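Local coordinates for protein sulfite dehydrogenase (Paracoccus pantotrophus, PDB 2XTS) that oxidises protein-bound sulfane sulfur at a molybdenum cofactor and, together with a cytochrome partner, probably passes the electrons on to heme c, at residues E238-E242 against T243-T247; G217-G220 against N221-V224; I331-G335 against S336-L340. One frame throughout, in Å; residues are numbered along the deposited sequence. Where two conformers were deposited one is given.

Interaction 1: E238-E242 against T243-T247. With HEC (heme c), chain K; 2MO (molybdenum (IV)oxide), chain F.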
loop_
_atom_site.group_PDB
_atom_site.type_symbol
_atom_site.label_atom_id
_atom_site.label_comp_id
_atom_site.label_asym_id
_atom_site.label_seq_id
_atom_site.Cartn_x
_atom_site.Cartn_y
_atom_site.Cartn_z
ATOM N N GLU A 238 -8.496 -28.566 19.062
ATOM C CA GLU A 238 -7.130 -29.068 19.321
ATOM C C GLU A 238 -6.606 -29.753 18.066
ATOM O O GLU A 238 -6.205 -30.925 18.036
ATOM C CB GLU A 238 -7.041 -29.943 20.567
ATOM C CG GLU A 238 -7.649 -29.287 21.800
ATOM C CD GLU A 238 -6.793 -28.216 22.441
ATOM O OE1 GLU A 238 -6.114 -27.444 21.734
ATOM O OE2 GLU A 238 -6.830 -28.153 23.682
ATOM N N SER A 239 -6.647 -28.977 17.002
ATOM C CA SER A 239 -6.164 -29.378 15.710
ATOM C C SER A 239 -4.638 -29.436 15.626
ATOM O O SER A 239 -3.928 -29.029 16.546
ATOM C CB SER A 239 -6.686 -28.391 14.694
ATOM O OG SER A 239 -6.102 -27.129 14.982
ATOM N N ARG A 240 -4.127 -29.947 14.518
ATOM C CA ARG A 240 -2.678 -30.112 14.343
ATOM C C ARG A 240 -1.919 -28.804 14.561
ATOM O O ARG A 240 -0.848 -28.791 15.188
ATOM C CB ARG A 240 -2.402 -30.727 12.965
ATOM C CG ARG A 240 -0.962 -31.138 12.692
ATOM C CD ARG A 240 -0.114 -30.077 12.052
ATOM N NE ARG A 240 1.180 -30.627 11.725
ATOM C CZ ARG A 240 2.027 -30.125 10.831
ATOM N NH1 ARG A 240 1.739 -29.020 10.167
ATOM N NH2 ARG A 240 3.170 -30.735 10.606
ATOM N N GLU A 241 -2.484 -27.725 14.033
ATOM C CA GLU A 241 -1.846 -26.423 14.126
ATOM C C GLU A 241 -2.003 -25.714 15.469
ATOM O O GLU A 241 -1.664 -24.542 15.595
ATOM C CB GLU A 241 -2.232 -25.505 12.961
ATOM C CG GLU A 241 -1.843 -26.082 11.573
ATOM C CD GLU A 241 -0.365 -26.416 11.347
ATOM O OE1 GLU A 241 0.490 -26.017 12.136
ATOM O OE2 GLU A 241 -0.055 -27.109 10.348
ATOM N N GLU A 242 -2.494 -26.430 16.476
ATOM C CA GLU A 242 -2.489 -25.902 17.824
ATOM C C GLU A 242 -2.118 -26.940 18.857
ATOM O O GLU A 242 -2.243 -26.690 20.045
ATOM C CB GLU A 242 -3.799 -25.186 18.137
ATOM C CG GLU A 242 -5.013 -26.077 18.121
ATOM C CD GLU A 242 -6.340 -25.364 17.831
ATOM O OE1 GLU A 242 -6.332 -24.145 17.525
ATOM O OE2 GLU A 242 -7.381 -26.073 17.878
ATOM N N THR A 243 -1.545 -28.056 18.395
ATOM C CA THR A 243 -1.080 -29.144 19.260
ATOM C C THR A 243 0.359 -29.493 18.871
ATOM O O THR A 243 1.319 -29.157 19.572
ATOM C CB THR A 243 -2.008 -30.396 19.180
ATOM O OG1 THR A 243 -2.178 -30.796 17.805
ATOM C CG2 THR A 243 -3.380 -30.106 19.788
ATOM N N SER A 244 0.521 -30.142 17.734
ATOM C CA SER A 244 1.838 -30.414 17.203
ATOM C C SER A 244 2.626 -29.125 16.989
ATOM O O SER A 244 3.798 -29.043 17.334
ATOM C CB SER A 244 1.725 -31.167 15.879
ATOM O OG SER A 244 3.010 -31.421 15.343
ATOM N N LYS A 245 1.965 -28.145 16.384
ATOM C CA LYS A 245 2.566 -26.867 16.032
ATOM C C LYS A 245 1.890 -25.758 16.821
ATOM O O LYS A 245 0.810 -25.940 17.391
ATOM C CB LYS A 245 2.440 -26.658 14.533
ATOM C CG LYS A 245 3.042 -27.811 13.726
ATOM C CD LYS A 245 4.555 -27.970 13.920
ATOM C CE LYS A 245 5.086 -29.031 12.986
ATOM N NZ LYS A 245 6.550 -29.110 13.020
ATOM N N TYR A 246 2.578 -24.627 16.910
ATOM C CA TYR A 246 2.116 -23.428 17.628
ATOM C C TYR A 246 1.794 -23.763 19.084
ATOM O O TYR A 246 0.897 -23.205 19.710
ATOM C CB TYR A 246 1.016 -22.658 16.866
ATOM C CG TYR A 246 1.444 -22.494 15.435
ATOM C CD1 TYR A 246 2.418 -21.580 15.083
ATOM C CD2 TYR A 246 0.963 -23.343 14.455
ATOM C CE1 TYR A 246 2.867 -21.484 13.746
ATOM C CE2 TYR A 246 1.407 -23.269 13.149
ATOM C CZ TYR A 246 2.353 -22.371 12.798
ATOM O OH TYR A 246 2.793 -22.393 11.492
ATOM N N THR A 247 2.631 -24.643 19.632
ATOM C CA THR A 247 2.747 -24.910 21.055
ATOM C C THR A 247 4.210 -24.757 21.390
ATOM O O THR A 247 5.071 -25.024 20.549
ATOM C CB THR A 247 2.259 -26.314 21.428
ATOM O OG1 THR A 247 2.952 -27.279 20.620
ATOM C CG2 THR A 247 0.764 -26.453 21.202
HETATM FE FE HEC K . 2.587 -36.667 5.823
HETATM C CHA HEC K . 3.001 -34.141 8.054
HETATM C CHB HEC K . 0.820 -38.417 8.153
HETATM C CHC HEC K . 1.892 -38.993 3.507
HETATM C CHD HEC K . 4.844 -35.261 3.751
HETATM N NA HEC K . 2.021 -36.345 7.728
HETATM C C1A HEC K . 2.350 -35.250 8.491
HETATM C C2A HEC K . 1.864 -35.438 9.839
HETATM C C3A HEC K . 1.258 -36.633 9.858
HETATM C C4A HEC K . 1.348 -37.210 8.536
HETATM C CMA HEC K . 0.549 -37.332 11.039
HETATM C CAA HEC K . 2.045 -34.423 10.998
HETATM C CBA HEC K . 3.426 -34.553 11.639
HETATM C CGA HEC K . 3.606 -33.653 12.827
HETATM O O1A HEC K . 3.048 -32.554 12.858
HETATM O O2A HEC K . 4.304 -34.130 13.751
HETATM N NB HEC K . 1.530 -38.334 5.804
HETATM C C1B HEC K . 0.838 -38.910 6.865
HETATM C C2B HEC K . 0.041 -40.008 6.363
HETATM C C3B HEC K . 0.362 -40.193 5.075
HETATM C C4B HEC K . 1.270 -39.135 4.704
HETATM C CMB HEC K . -0.794 -40.919 7.285
HETATM C CAB HEC K . -0.204 -41.215 4.100
HETATM C CBB HEC K . -1.757 -41.157 4.117
HETATM N NC HEC K . 3.266 -37.045 3.956
HETATM C C1C HEC K . 2.874 -38.092 3.180
HETATM C C2C HEC K . 3.610 -38.053 1.941
HETATM C C3C HEC K . 4.435 -37.000 2.006
HETATM C C4C HEC K . 4.257 -36.393 3.298
HETATM C CMC HEC K . 3.422 -39.048 0.776
HETATM C CAC HEC K . 5.504 -36.480 1.044
HETATM C CBC HEC K . 5.220 -36.365 -0.410
HETATM N ND HEC K . 3.702 -34.998 5.894
HETATM C C1D HEC K . 4.489 -34.536 4.857
HETATM C C2D HEC K . 4.964 -33.206 5.138
HETATM C C3D HEC K . 4.371 -32.855 6.443
HETATM C C4D HEC K . 3.629 -34.004 6.861
HETATM C CMD HEC K . 5.798 -32.264 4.281
HETATM C CAD HEC K . 4.552 -31.527 7.156
HETATM C CBD HEC K . 3.446 -30.572 6.715
HETATM C CGD HEC K . 3.498 -29.245 7.416
HETATM O O1D HEC K . 4.254 -29.089 8.409
HETATM O O2D HEC K . 2.696 -28.369 7.035
HETATM MO MO 2MO F . 3.066 -18.715 10.832
HETATM O OT1 2MO F . 2.380 -18.431 12.465
HETATM O OT2 2MO F . 4.105 -20.371 10.716
HETATM O O HOH W 1 -1.659 -23.981 20.705
#
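Arg240 and Lys245 lie side by side and point the same way, the lysine running along one face of the guanidinium with CG 3.8 Å above its plane, close to its centre. From CB, where CG stands anti to the backbone N (chi1 -172°), the arginine first passes Ser244: its CG is 4.2 Å from Ser244 CB. The chain then bends at chi2 (-91°) and CD carries the guanidinium to the heme c propionates. NE donates to heme O1A at 2.9 Å, and NH2 bonds both this oxygen and O1D of the second propionate, reaching O1D at 3.0 Å. NH1 has a weak bond to the same O1D, but its short partner is Glu241 OE2, 2.6 Å away in a salt bridge close to the guanidinium plane. Ser244 OG also donates to O1A, so three donors from two residues grip that oxygen.

Backbone and hydroxyl bonds tie the turn together. Lys245 N reaches Arg240 O at 3.1 Å, while Ser239 O accepts from Glu242 N and from the side-chain hydroxyl Thr243 OG1 on opposite faces of its carbonyl plane.

Glu241 turns its other oxygen to the far end of the turn: OE1 lies 3.1 Å from CE2, at the edge of the Tyr246 ring, with carboxylate and ring planes 54° apart. Tyr246 OH in turn donates to OT2 of the molybdenum oxide at 2.5 Å. Glu242 OE2 accepts from Ser239 N and from Ser182, while OE1 pairs with Arg181. Tyr92 of the cytochrome chain packs on Arg240, and Trp83 of that chain on Ser244. This loop thus joins the heme c pocket (Arg240, Ser244) to the molybdenum pocket (Tyr246) at the cytochrome boundary, a position consistent with electron transfer between the two centres.

Interaction 2: G217-G220 against N221-V224. With CO (cobalt (II) ion), chain G; MTE (phosphonic acidmono-(2-amino-5,6-dimercapto-4-oxo-3,7,8a,9,10,10a-hexahydro-4H-8-oxa-1,3,9,10-tetraaza-anthracen-7-ylmethyl)ester), chain E; 2MO (molybdenum (IV)oxide), chain F.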
loop_
_atom_site.group_PDB
_atom_site.type_symbol
_atom_site.label_atom_id
_atom_site.label_comp_id
_atom_site.label_asym_id
_atom_site.label_seq_id
_atom_site.Cartn_x
_atom_site.Cartn_y
_atom_site.Cartn_z
ATOM N N GLY A 217 -3.374 -8.605 16.470
ATOM C CA GLY A 217 -2.482 -8.861 17.576
ATOM C C GLY A 217 -2.116 -10.312 17.807
ATOM O O GLY A 217 -1.279 -10.593 18.663
ATOM N N TRP A 218 -2.758 -11.231 17.093
ATOM C CA TRP A 218 -2.598 -12.662 17.322
ATOM C C TRP A 218 -1.709 -13.288 16.240
ATOM O O TRP A 218 -1.577 -12.761 15.120
ATOM C CB TRP A 218 -3.962 -13.347 17.393
ATOM C CG TRP A 218 -4.698 -13.125 18.679
ATOM C CD1 TRP A 218 -4.480 -12.118 19.573
ATOM C CD2 TRP A 218 -5.724 -13.952 19.249
ATOM N NE1 TRP A 218 -5.311 -12.269 20.656
ATOM C CE2 TRP A 218 -6.084 -13.381 20.478
ATOM C CE3 TRP A 218 -6.354 -15.127 18.846
ATOM C CZ2 TRP A 218 -7.032 -13.967 21.312
ATOM C CZ3 TRP A 218 -7.282 -15.710 19.670
ATOM C CH2 TRP A 218 -7.625 -15.129 20.882
ATOM N N GLU A 219 -1.050 -14.384 16.601
ATOM C CA GLU A 219 -0.065 -15.028 15.770
ATOM C C GLU A 219 -0.592 -15.316 14.389
ATOM O O GLU A 219 -1.743 -15.705 14.193
ATOM C CB GLU A 219 0.457 -16.297 16.483
ATOM C CG GLU A 219 -0.548 -17.442 16.574
ATOM C CD GLU A 219 -0.143 -18.570 17.521
ATOM O OE1 GLU A 219 0.948 -18.488 18.128
ATOM O OE2 GLU A 219 -0.941 -19.532 17.665
ATOM N N GLY A 220 0.298 -15.153 13.415
ATOM C CA GLY A 220 -0.100 -15.216 12.009
ATOM C C GLY A 220 -0.800 -16.503 11.623
ATOM O O GLY A 220 -1.632 -16.515 10.724
ATOM N N ASN A 221 -0.431 -17.627 12.238
ATOM C CA ASN A 221 -1.094 -18.873 11.887
ATOM C C ASN A 221 -2.611 -18.799 11.994
ATOM O O ASN A 221 -3.316 -19.510 11.268
ATOM C CB ASN A 221 -0.546 -20.043 12.716
ATOM C CG ASN A 221 -1.127 -21.373 12.280
ATOM O OD1 ASN A 221 -1.993 -21.934 12.967
ATOM N ND2 ASN A 221 -0.756 -21.834 11.090
ATOM N N MET A 222 -3.125 -17.954 12.868
ATOM C CA MET A 222 -4.552 -17.899 13.064
ATOM C C MET A 222 -5.249 -17.077 11.981
ATOM O O MET A 222 -6.471 -17.088 11.904
ATOM C CB MET A 222 -4.837 -17.398 14.455
ATOM C CG MET A 222 -4.219 -18.294 15.512
ATOM S SD MET A 222 -4.567 -17.694 17.183
ATOM C CE MET A 222 -6.167 -18.418 17.495
ATOM N N TRP A 223 -4.466 -16.383 11.142
ATOM C CA TRP A 223 -5.025 -15.561 10.066
ATOM C C TRP A 223 -5.341 -16.472 8.882
ATOM O O TRP A 223 -4.668 -16.440 7.837
ATOM C CB TRP A 223 -4.051 -14.439 9.683
ATOM C CG TRP A 223 -3.782 -13.406 10.741
ATOM C CD1 TRP A 223 -3.456 -13.605 12.052
ATOM C CD2 TRP A 223 -3.661 -12.022 10.500
ATOM N NE1 TRP A 223 -3.220 -12.403 12.662
ATOM C CE2 TRP A 223 -3.351 -11.409 11.724
ATOM C CE3 TRP A 223 -3.881 -11.224 9.376
ATOM C CZ2 TRP A 223 -3.201 -10.041 11.848
ATOM C CZ3 TRP A 223 -3.727 -9.877 9.487
ATOM C CH2 TRP A 223 -3.387 -9.287 10.716
ATOM N N VAL A 224 -6.338 -17.333 9.059
ATOM C CA VAL A 224 -6.652 -18.385 8.104
ATOM C C VAL A 224 -6.953 -17.760 6.725
ATOM O O VAL A 224 -7.826 -16.896 6.595
ATOM C CB VAL A 224 -7.827 -19.258 8.606
ATOM C CG1 VAL A 224 -8.184 -20.316 7.562
ATOM C CG2 VAL A 224 -7.501 -19.912 9.931
HETATM CO CO CO G . 1.540 -19.121 20.013
HETATM N N1 MTE E . -4.165 -20.206 6.007
HETATM C C2 MTE E . -4.262 -21.327 5.302
HETATM N N2 MTE E . -5.468 -21.677 4.803
HETATM N N3 MTE E . -3.196 -22.109 5.049
HETATM C C4 MTE E . -1.946 -21.818 5.513
HETATM O O4 MTE E . -1.007 -22.588 5.224
HETATM N N5 MTE E . -0.583 -20.250 6.921
HETATM C C6 MTE E . -0.775 -19.428 8.093
HETATM C C7 MTE E . -1.721 -18.253 7.900
HETATM N N8 MTE E . -2.948 -18.699 7.294
HETATM C C9 MTE E . -1.769 -20.625 6.317
HETATM C C10 MTE E . -2.973 -19.821 6.557
HETATM C "C1'" MTE E . 0.527 -18.914 8.680
HETATM S "S1'" MTE E . 1.545 -20.023 9.572
HETATM C "C2'" MTE E . 0.879 -17.609 8.603
HETATM S "S2'" MTE E . 2.256 -16.981 9.419
HETATM C "C3'" MTE E . 0.013 -16.657 7.806
HETATM O "O3'" MTE E . -1.067 -17.286 7.096
HETATM C "C4'" MTE E . 0.849 -15.954 6.753
HETATM O "O4'" MTE E . 0.041 -14.993 6.059
HETATM P P MTE E . 0.621 -14.473 4.657
HETATM O O1P MTE E . 1.957 -13.819 5.120
HETATM O O2P MTE E . 0.902 -15.623 3.747
HETATM O O3P MTE E . -0.360 -13.456 4.185
HETATM MO MO 2MO F . 3.066 -18.715 10.832
HETATM O OT1 2MO F . 2.380 -18.431 12.465
HETATM O OT2 2MO F . 4.105 -20.371 10.716
HETATM O O HOH W 2 -0.011 -20.612 19.915
HETATM O O HOH W 3 3.007 -20.562 19.491
#
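Trp218 and Met222 cross obliquely, with Met222 SD 3.5 Å from Trp218 CE3. The sulfur sits well off the ring normal (67°, measured at the six-membered ring), an oblique Met-aromatic contact. The second indole, Trp223, presents its edge to the backbone: NE1 donates to Trp218 O at 3.0 Å, approaching from above the carbonyl plane. Between the two rings the chain makes a short 3-10 turn, in which Met222 N bonds Glu219 O and Trp223 N bonds Gly220 O.

Glu219 CG meets Met222 CG at 3.9 Å, and the rest of its chain runs on extended (chi2 -168°) to place OE1 2.1 Å from the cobalt ion, which Thr259 and His369 also bind. Asn221 faces the cofactor instead, ND2 being 3.3 Å from the pterin dithiolene sulfur S1', while its OD1 is bonded by Arg181, the same arginine that pairs with Glu219 OE2. Trp223 O accepts from pterin N8 at 2.9 Å.

The loop joins strand 212-214 to strand 227-233. Trp218 stacks on Trp260 and, with Met222, packs against strand 181-184, whereas Trp223 rests on Ala116 and Cys118 of strand 112-119.

Interaction 3: I331-G335 against S336-L340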
loop_
_atom_site.group_PDB
_atom_site.type_symbol
_atom_site.label_atom_id
_atom_site.label_comp_id
_atom_site.label_asym_id
_atom_site.label_seq_id
_atom_site.Cartn_x
_atom_site.Cartn_y
_atom_site.Cartn_z
ATOM N N ILE A 331 21.474 10.392 14.688
ATOM C CA ILE A 331 22.739 10.567 15.426
ATOM C C ILE A 331 23.841 11.142 14.544
ATOM O O ILE A 331 23.705 11.238 13.325
ATOM C CB ILE A 331 23.213 9.239 16.097
ATOM C CG1 ILE A 331 23.726 8.228 15.055
ATOM C CG2 ILE A 331 22.097 8.650 16.957
ATOM C CD1 ILE A 331 24.561 7.081 15.658
ATOM N N ASP A 332 24.948 11.516 15.187
ATOM C CA ASP A 332 26.145 11.943 14.491
ATOM C C ASP A 332 27.198 10.862 14.728
ATOM O O ASP A 332 27.790 10.799 15.801
ATOM C CB ASP A 332 26.572 13.310 15.046
ATOM C CG ASP A 332 27.740 13.924 14.306
ATOM O OD1 ASP A 332 28.384 13.245 13.487
ATOM O OD2 ASP A 332 28.020 15.115 14.570
ATOM N N TRP A 333 27.433 10.003 13.735
ATOM C CA TRP A 333 28.330 8.852 13.911
ATOM C C TRP A 333 29.794 9.276 13.780
ATOM O O TRP A 333 30.210 9.782 12.732
ATOM C CB TRP A 333 27.986 7.753 12.905
ATOM C CG TRP A 333 28.782 6.483 13.116
ATOM C CD1 TRP A 333 29.051 5.856 14.310
ATOM C CD2 TRP A 333 29.416 5.699 12.107
ATOM N NE1 TRP A 333 29.796 4.731 14.091
ATOM C CE2 TRP A 333 30.030 4.598 12.749
ATOM C CE3 TRP A 333 29.516 5.805 10.720
ATOM C CZ2 TRP A 333 30.755 3.637 12.046
ATOM C CZ3 TRP A 333 30.212 4.854 10.027
ATOM C CH2 TRP A 333 30.822 3.771 10.685
ATOM N N ASP A 334 30.558 9.069 14.856
ATOM C CA ASP A 334 31.982 9.421 14.875
ATOM C C ASP A 334 32.888 8.304 14.318
ATOM O O ASP A 334 34.102 8.411 14.352
ATOM C CB ASP A 334 32.429 9.866 16.283
ATOM C CG ASP A 334 32.321 8.770 17.322
ATOM O OD1 ASP A 334 31.990 7.625 16.963
ATOM O OD2 ASP A 334 32.594 9.062 18.513
ATOM N N GLY A 335 32.302 7.230 13.784
ATOM C CA GLY A 335 33.075 6.160 13.186
ATOM C C GLY A 335 33.461 5.068 14.179
ATOM O O GLY A 335 34.121 4.123 13.804
ATOM N N SER A 336 33.030 5.183 15.429
ATOM C CA SER A 336 33.308 4.143 16.423
ATOM C C SER A 336 32.375 2.957 16.267
ATOM O O SER A 336 31.257 3.067 15.753
ATOM C CB SER A 336 33.137 4.674 17.836
ATOM O OG SER A 336 33.877 5.845 18.067
ATOM N N GLU A 337 32.827 1.810 16.725
ATOM C CA GLU A 337 31.975 0.648 16.764
ATOM C C GLU A 337 30.766 0.922 17.643
ATOM O O GLU A 337 30.859 1.633 18.622
ATOM C CB GLU A 337 32.754 -0.546 17.296
ATOM C CG GLU A 337 33.835 -1.070 16.375
ATOM C CD GLU A 337 34.467 -2.366 16.874
ATOM O OE1 GLU A 337 33.885 -3.042 17.747
ATOM O OE2 GLU A 337 35.573 -2.694 16.405
ATOM N N MET A 338 29.619 0.338 17.295
ATOM C CA MET A 338 28.419 0.475 18.097
ATOM C C MET A 338 27.761 -0.879 18.261
ATOM O O MET A 338 27.976 -1.782 17.443
ATOM C CB MET A 338 27.412 1.457 17.473
ATOM C CG MET A 338 27.949 2.861 17.260
ATOM S SD MET A 338 26.716 3.984 16.594
ATOM C CE MET A 338 26.562 3.393 14.903
ATOM N N LEU A 339 26.992 -1.012 19.336
ATOM C CA LEU A 339 26.110 -2.151 19.532
ATOM C C LEU A 339 24.700 -1.598 19.608
ATOM O O LEU A 339 24.229 -1.150 20.655
ATOM C CB LEU A 339 26.486 -2.929 20.788
ATOM C CG LEU A 339 27.789 -3.724 20.690
ATOM C CD1 LEU A 339 28.225 -4.136 22.095
ATOM C CD2 LEU A 339 27.682 -4.929 19.750
ATOM N N LEU A 340 24.017 -1.635 18.470
ATOM C CA LEU A 340 22.697 -1.015 18.373
ATOM C C LEU A 340 21.627 -1.955 18.888
ATOM O O LEU A 340 21.618 -3.136 18.539
ATOM C CB LEU A 340 22.349 -0.668 16.921
ATOM C CG LEU A 340 23.273 0.257 16.147
ATOM C CD1 LEU A 340 22.766 0.413 14.738
ATOM C CD2 LEU A 340 23.393 1.603 16.848
#
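Trp333 and Met338 form the tight part of this turn: Met338 CE lies over one face of the indole, 3.6 Å from Trp333 CD1. The sulfur follows at an oblique angle, 4.5 Å from the centroid of the five-membered ring, which makes this a Met-aromatic contact. A bend at chi3 (-72°) swings the methyl over the ring after an extended run from CA to SD. On the opposite face of the indole Gly335 CA rests 3.4 Å above the plane, offset toward the rim, so the ring is held between the backbone of the turn and the thioether. Its edge is fixed as well. NE1 donates to Ser336 O at 2.8 Å, with the oxygen near the ring plane and the N-H meeting a lone pair in the carbonyl plane, which leaves the indole little freedom to rotate. Beyond the indole, Ile331 CD1 and Met338 SD approach tip to tip at 3.9 Å, and Leu284 of strand 282-291 touches both Ile331 and Trp333.

The solvent side is polar: Asp334 and Ser336 are exposed, whereas Trp333 and Met338 are buried. Asp334 OD1 accepts two bonds from one residue, from Ser336 N at 3.1 Å and from Ser336 OG at 2.8 Å. Both donors come from the same face, above the carboxylate plane, rather than from within it. The bond from Ser336 N closes an Asx turn across Gly335, whose positive phi (90°) suits the reversal. Glu337 takes no part in this cluster; its OE1 accepts from Trp377 NE1.

Strands 325-333 and 338-346 are not neighbours in the sheet: the first pairs here with strand 282-291, the second with strand 375-378. The segment is thus a beta-arch rather than a beta-hairpin, consistent with the immunoglobulin-like sandwich of the Mo-co oxidoreductase dimerisation domain.

How the interactions relate
Interactions 1 and 2 are buried and adjoin one another, with Tyr246 CE2 3.3 Å from Asn221 CG, and both touch the molybdenum oxide. Arg181 ties them further, pairing with Glu242 of interaction 1 and with Glu219 and Asn221 of interaction 2. Their chemistry divides by neighbour: 238-247 meets the heme propionates with an arginine and a serine hydroxyl, whereas 217-224 combines aromatic and thioether packing with cobalt and pterin contacts. Interaction 3 stands apart, its centre about 44 Å from that of interaction 1 and 37 Å from that of interaction 2. Lying partly at the surface of a different domain, it too pairs a methionine with a tryptophan, but borders solvent rather than a cofactor.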